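Local coordinates for putative histidinol-phosphate aminotransferase (Erwinia carotovora atroseptica, PDB 3LY1), which probably acts as a pyridoxal-phosphate-dependent aminotransferase of the histidinol-phosphate type, at residues A[127-136]-A[158-166]. Numbering follows the deposited sequence.
Sequences FDIEGLKAAV and TPADVIEPW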
loop_
_atom_site.group_PDB
_atom_site.type_symbol
_atom_site.label_atom_id
_atom_site.label_comp_id
_atom_site.label_asym_id
_atom_site.label_seq_id
_atom_site.Cartn_x
_atom_site.Cartn_y
_atom_site.Cartn_z
ATOM N N PHE A 127 -24.978 -10.623 -15.694
ATOM C CA PHE A 127 -25.464 -10.386 -14.367
ATOM C C PHE A 127 -26.982 -10.533 -14.375
ATOM O O PHE A 127 -27.623 -10.091 -15.309
ATOM C CB PHE A 127 -25.147 -8.961 -13.928
ATOM C CG PHE A 127 -23.712 -8.696 -13.586
ATOM C CD1 PHE A 127 -22.716 -9.633 -13.764
ATOM C CD2 PHE A 127 -23.357 -7.433 -13.127
ATOM C CE1 PHE A 127 -21.395 -9.309 -13.425
ATOM C CE2 PHE A 127 -22.048 -7.122 -12.812
ATOM C CZ PHE A 127 -21.078 -8.044 -12.972
ATOM N N ASP A 128 -27.539 -11.167 -13.353
ATOM C CA ASP A 128 -28.977 -11.142 -13.134
ATOM C C ASP A 128 -29.274 -9.923 -12.245
ATOM O O ASP A 128 -29.387 -10.049 -11.016
ATOM C CB ASP A 128 -29.430 -12.459 -12.506
ATOM C CG ASP A 128 -30.921 -12.496 -12.205
ATOM O OD1 ASP A 128 -31.648 -11.565 -12.558
ATOM O OD2 ASP A 128 -31.376 -13.476 -11.580
ATOM N N ILE A 129 -29.402 -8.743 -12.869
ATOM C CA ILE A 129 -29.667 -7.524 -12.098
ATOM C C ILE A 129 -30.955 -7.610 -11.273
ATOM O O ILE A 129 -30.971 -7.203 -10.096
ATOM C CB ILE A 129 -29.662 -6.258 -12.968
ATOM C CG1 ILE A 129 -28.242 -6.049 -13.498
ATOM C CG2 ILE A 129 -30.025 -5.041 -12.093
ATOM C CD1 ILE A 129 -27.255 -5.649 -12.393
ATOM N N GLU A 130 -32.014 -8.176 -11.848
ATOM C CA GLU A 130 -33.254 -8.366 -11.072
ATOM C C GLU A 130 -33.039 -9.273 -9.851
ATOM O O GLU A 130 -33.560 -8.989 -8.762
ATOM C CB GLU A 130 -34.407 -8.859 -11.927
ATOM C CG GLU A 130 -34.911 -7.866 -12.990
ATOM C CD GLU A 130 -35.368 -6.499 -12.415
ATOM O OE1 GLU A 130 -35.910 -6.447 -11.288
ATOM O OE2 GLU A 130 -35.179 -5.472 -13.104
ATOM N N GLY A 131 -32.229 -10.310 -9.999
ATOM C CA GLY A 131 -31.875 -11.175 -8.859
ATOM C C GLY A 131 -31.074 -10.465 -7.772
ATOM O O GLY A 131 -31.291 -10.673 -6.599
ATOM N N LEU A 132 -30.143 -9.620 -8.180
ATOM C CA LEU A 132 -29.337 -8.822 -7.256
ATOM C C LEU A 132 -30.212 -7.801 -6.514
ATOM O O LEU A 132 -30.100 -7.633 -5.303
ATOM C CB LEU A 132 -28.188 -8.130 -8.009
ATOM C CG LEU A 132 -27.143 -9.071 -8.648
ATOM C CD1 LEU A 132 -26.462 -8.480 -9.877
ATOM C CD2 LEU A 132 -26.112 -9.505 -7.630
ATOM N N LYS A 133 -31.082 -7.115 -7.242
ATOM C CA LYS A 133 -32.044 -6.209 -6.616
ATOM C C LYS A 133 -32.891 -6.925 -5.587
ATOM O O LYS A 133 -33.112 -6.386 -4.533
ATOM C CB LYS A 133 -33.006 -5.626 -7.610
ATOM C CG LYS A 133 -32.469 -4.634 -8.574
ATOM C CD LYS A 133 -33.655 -4.266 -9.486
ATOM C CE LYS A 133 -33.283 -3.263 -10.541
ATOM N NZ LYS A 133 -34.481 -2.897 -11.382
ATOM N N ALA A 134 -33.393 -8.106 -5.938
ATOM C CA ALA A 134 -34.273 -8.908 -5.057
ATOM C C ALA A 134 -33.526 -9.366 -3.787
ATOM O O ALA A 134 -34.108 -9.455 -2.685
ATOM C CB ALA A 134 -34.834 -10.125 -5.838
ATOM N N ALA A 135 -32.250 -9.681 -3.939
ATOM C CA ALA A 135 -31.407 -10.111 -2.813
ATOM C C ALA A 135 -31.252 -8.996 -1.802
ATOM O O ALA A 135 -31.268 -9.266 -0.591
ATOM C CB ALA A 135 -30.033 -10.554 -3.315
ATOM N N VAL A 136 -31.102 -7.750 -2.277
ATOM C CA VAL A 136 -31.073 -6.578 -1.386
ATOM C C VAL A 136 -32.437 -6.284 -0.768
ATOM O O VAL A 136 -32.532 -6.050 0.452
ATOM C CB VAL A 136 -30.566 -5.320 -2.143
ATOM C CG1 VAL A 136 -30.759 -4.031 -1.325
ATOM C CG2 VAL A 136 -29.088 -5.482 -2.527
ATOM N N THR A 158 -22.485 -4.530 -18.140
ATOM C CA THR A 158 -23.888 -4.424 -17.798
ATOM C C THR A 158 -24.313 -3.040 -18.279
ATOM O O THR A 158 -23.690 -2.051 -17.936
ATOM C CB THR A 158 -24.070 -4.533 -16.293
ATOM O OG1 THR A 158 -23.549 -5.796 -15.854
ATOM C CG2 THR A 158 -25.579 -4.433 -15.897
ATOM N N PRO A 159 -25.357 -2.961 -19.122
ATOM C CA PRO A 159 -25.792 -1.629 -19.593
ATOM C C PRO A 159 -26.071 -0.604 -18.490
ATOM O O PRO A 159 -26.669 -0.937 -17.457
ATOM C CB PRO A 159 -27.069 -1.941 -20.364
ATOM C CG PRO A 159 -26.952 -3.365 -20.763
ATOM C CD PRO A 159 -26.249 -4.022 -19.606
ATOM N N ALA A 160 -25.685 0.649 -18.719
ATOM C CA ALA A 160 -25.938 1.693 -17.718
ATOM C C ALA A 160 -27.421 1.873 -17.370
ATOM O O ALA A 160 -27.750 2.188 -16.204
ATOM C CB ALA A 160 -25.343 3.007 -18.150
ATOM N N ASP A 161 -28.326 1.632 -18.323
ATOM C CA ASP A 161 -29.746 1.858 -18.042
ATOM C C ASP A 161 -30.366 0.781 -17.146
ATOM O O ASP A 161 -31.501 0.900 -16.713
ATOM C CB ASP A 161 -30.564 2.122 -19.322
ATOM C CG ASP A 161 -30.646 0.932 -20.265
ATOM O OD1 ASP A 161 -30.109 -0.159 -19.932
ATOM O OD2 ASP A 161 -31.288 1.085 -21.350
ATOM N N VAL A 162 -29.616 -0.272 -16.872
ATOM C CA VAL A 162 -30.014 -1.319 -15.940
ATOM C C VAL A 162 -29.463 -1.019 -14.527
ATOM O O VAL A 162 -30.171 -1.152 -13.539
ATOM C CB VAL A 162 -29.519 -2.662 -16.487
ATOM C CG1 VAL A 162 -29.539 -3.772 -15.416
ATOM C CG2 VAL A 162 -30.335 -3.022 -17.707
ATOM N N ILE A 163 -28.224 -0.558 -14.440
ATOM C CA ILE A 163 -27.600 -0.203 -13.133
ATOM C C ILE A 163 -28.020 1.164 -12.543
ATOM O O ILE A 163 -28.372 1.249 -11.345
ATOM C CB ILE A 163 -26.059 -0.278 -13.234
ATOM C CG1 ILE A 163 -25.655 -1.738 -13.490
ATOM C CG2 ILE A 163 -25.391 0.263 -11.963
ATOM C CD1 ILE A 163 -24.149 -2.025 -13.559
ATOM N N GLU A 164 -27.975 2.212 -13.350
ATOM C CA GLU A 164 -28.242 3.579 -12.852
ATOM C C GLU A 164 -29.596 3.762 -12.143
ATOM O O GLU A 164 -29.628 4.390 -11.081
ATOM C CB GLU A 164 -28.059 4.645 -13.932
ATOM C CG GLU A 164 -26.631 4.802 -14.413
ATOM C CD GLU A 164 -26.481 5.743 -15.616
ATOM O OE1 GLU A 164 -27.505 6.289 -16.106
ATOM O OE2 GLU A 164 -25.328 5.939 -16.085
ATOM N N PRO A 165 -30.701 3.221 -12.695
ATOM C CA PRO A 165 -31.966 3.453 -11.995
ATOM C C PRO A 165 -32.073 2.701 -10.700
ATOM O O PRO A 165 -32.772 3.149 -9.813
ATOM C CB PRO A 165 -33.039 2.910 -12.965
ATOM C CG PRO A 165 -32.398 2.837 -14.269
ATOM C CD PRO A 165 -30.929 2.573 -13.991
ATOM N N TRP A 166 -31.431 1.542 -10.606
ATOM C CA TRP A 166 -31.364 0.836 -9.323
ATOM C C TRP A 166 -30.660 1.693 -8.267
ATOM O O TRP A 166 -31.188 1.888 -7.167
ATOM C CB TRP A 166 -30.645 -0.492 -9.497
ATOM C CG TRP A 166 -30.558 -1.346 -8.253
ATOM C CD1 TRP A 166 -31.361 -1.300 -7.143
ATOM C CD2 TRP A 166 -29.630 -2.405 -8.029
ATOM N NE1 TRP A 166 -30.971 -2.262 -6.239
ATOM C CE2 TRP A 166 -29.915 -2.957 -6.763
ATOM C CE3 TRP A 166 -28.595 -2.951 -8.787
ATOM C CZ2 TRP A 166 -29.205 -4.033 -6.245
ATOM C CZ3 TRP A 166 -27.878 -4.011 -8.262
ATOM C CH2 TRP A 166 -28.183 -4.535 -7.005
HETATM O O HOH W 1 -24.088 -8.322 -17.096
HETATM O O HOH W 2 -32.885 -3.520 -4.303
HETATM O O HOH W 3 -32.670 -1.588 -13.097
#
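Helices 129-136 and 160-166 run side by side in nearly the same direction, 13° apart and with axes 11.3 Å from each other; the CA atoms of Ile129 and Val162, and of Lys133 and Trp166, lie level. Both pack on the mixed sheet of the large domain of a fold-type I pyridoxal-phosphate enzyme. Each helix is the connection of a beta-alpha-beta crossover, and the two crossovers share strand 143-148. Trp166 is a knob among Ile129, Leu132, Lys133 and Val136. The indole reaches across to helix 129-136 because chi1 of Trp166 (-178°) sets CG opposite the backbone N. Lys133 CG sits over one indole face, 3.5 Å from the centroid of the five-membered ring of Trp166, a CH-pi contact. The lysine chain and the indole run alongside each other, pointing opposite ways. Val136 CG2 meets the ring edge at CZ2, and Leu132 CB lies 3.7 Å from Trp166 CH2. Beyond this pair of helices, Phe176 stacks edge-to-face with the indole. Nearer the helix starts, Ile129 CG1 comes to 3.2 Å from Val162 CG1, closer than carbon atoms usually pack, so the exact spacing is doubtful. The Ile129 side chain also meets Thr158 CG2 end to end, CG1 coming closest. Three waters bridge the segments. One accepts from Trp166 NE1 and donates to Lys133 O. Another accepts from Lys133 NZ, which also forms a salt bridge with Glu130, and donates to Val162 O. The third accepts from Phe127 N and donates to Thr158 OG1; the oxygen of this water lies 2.9 Å from Thr158 OG1.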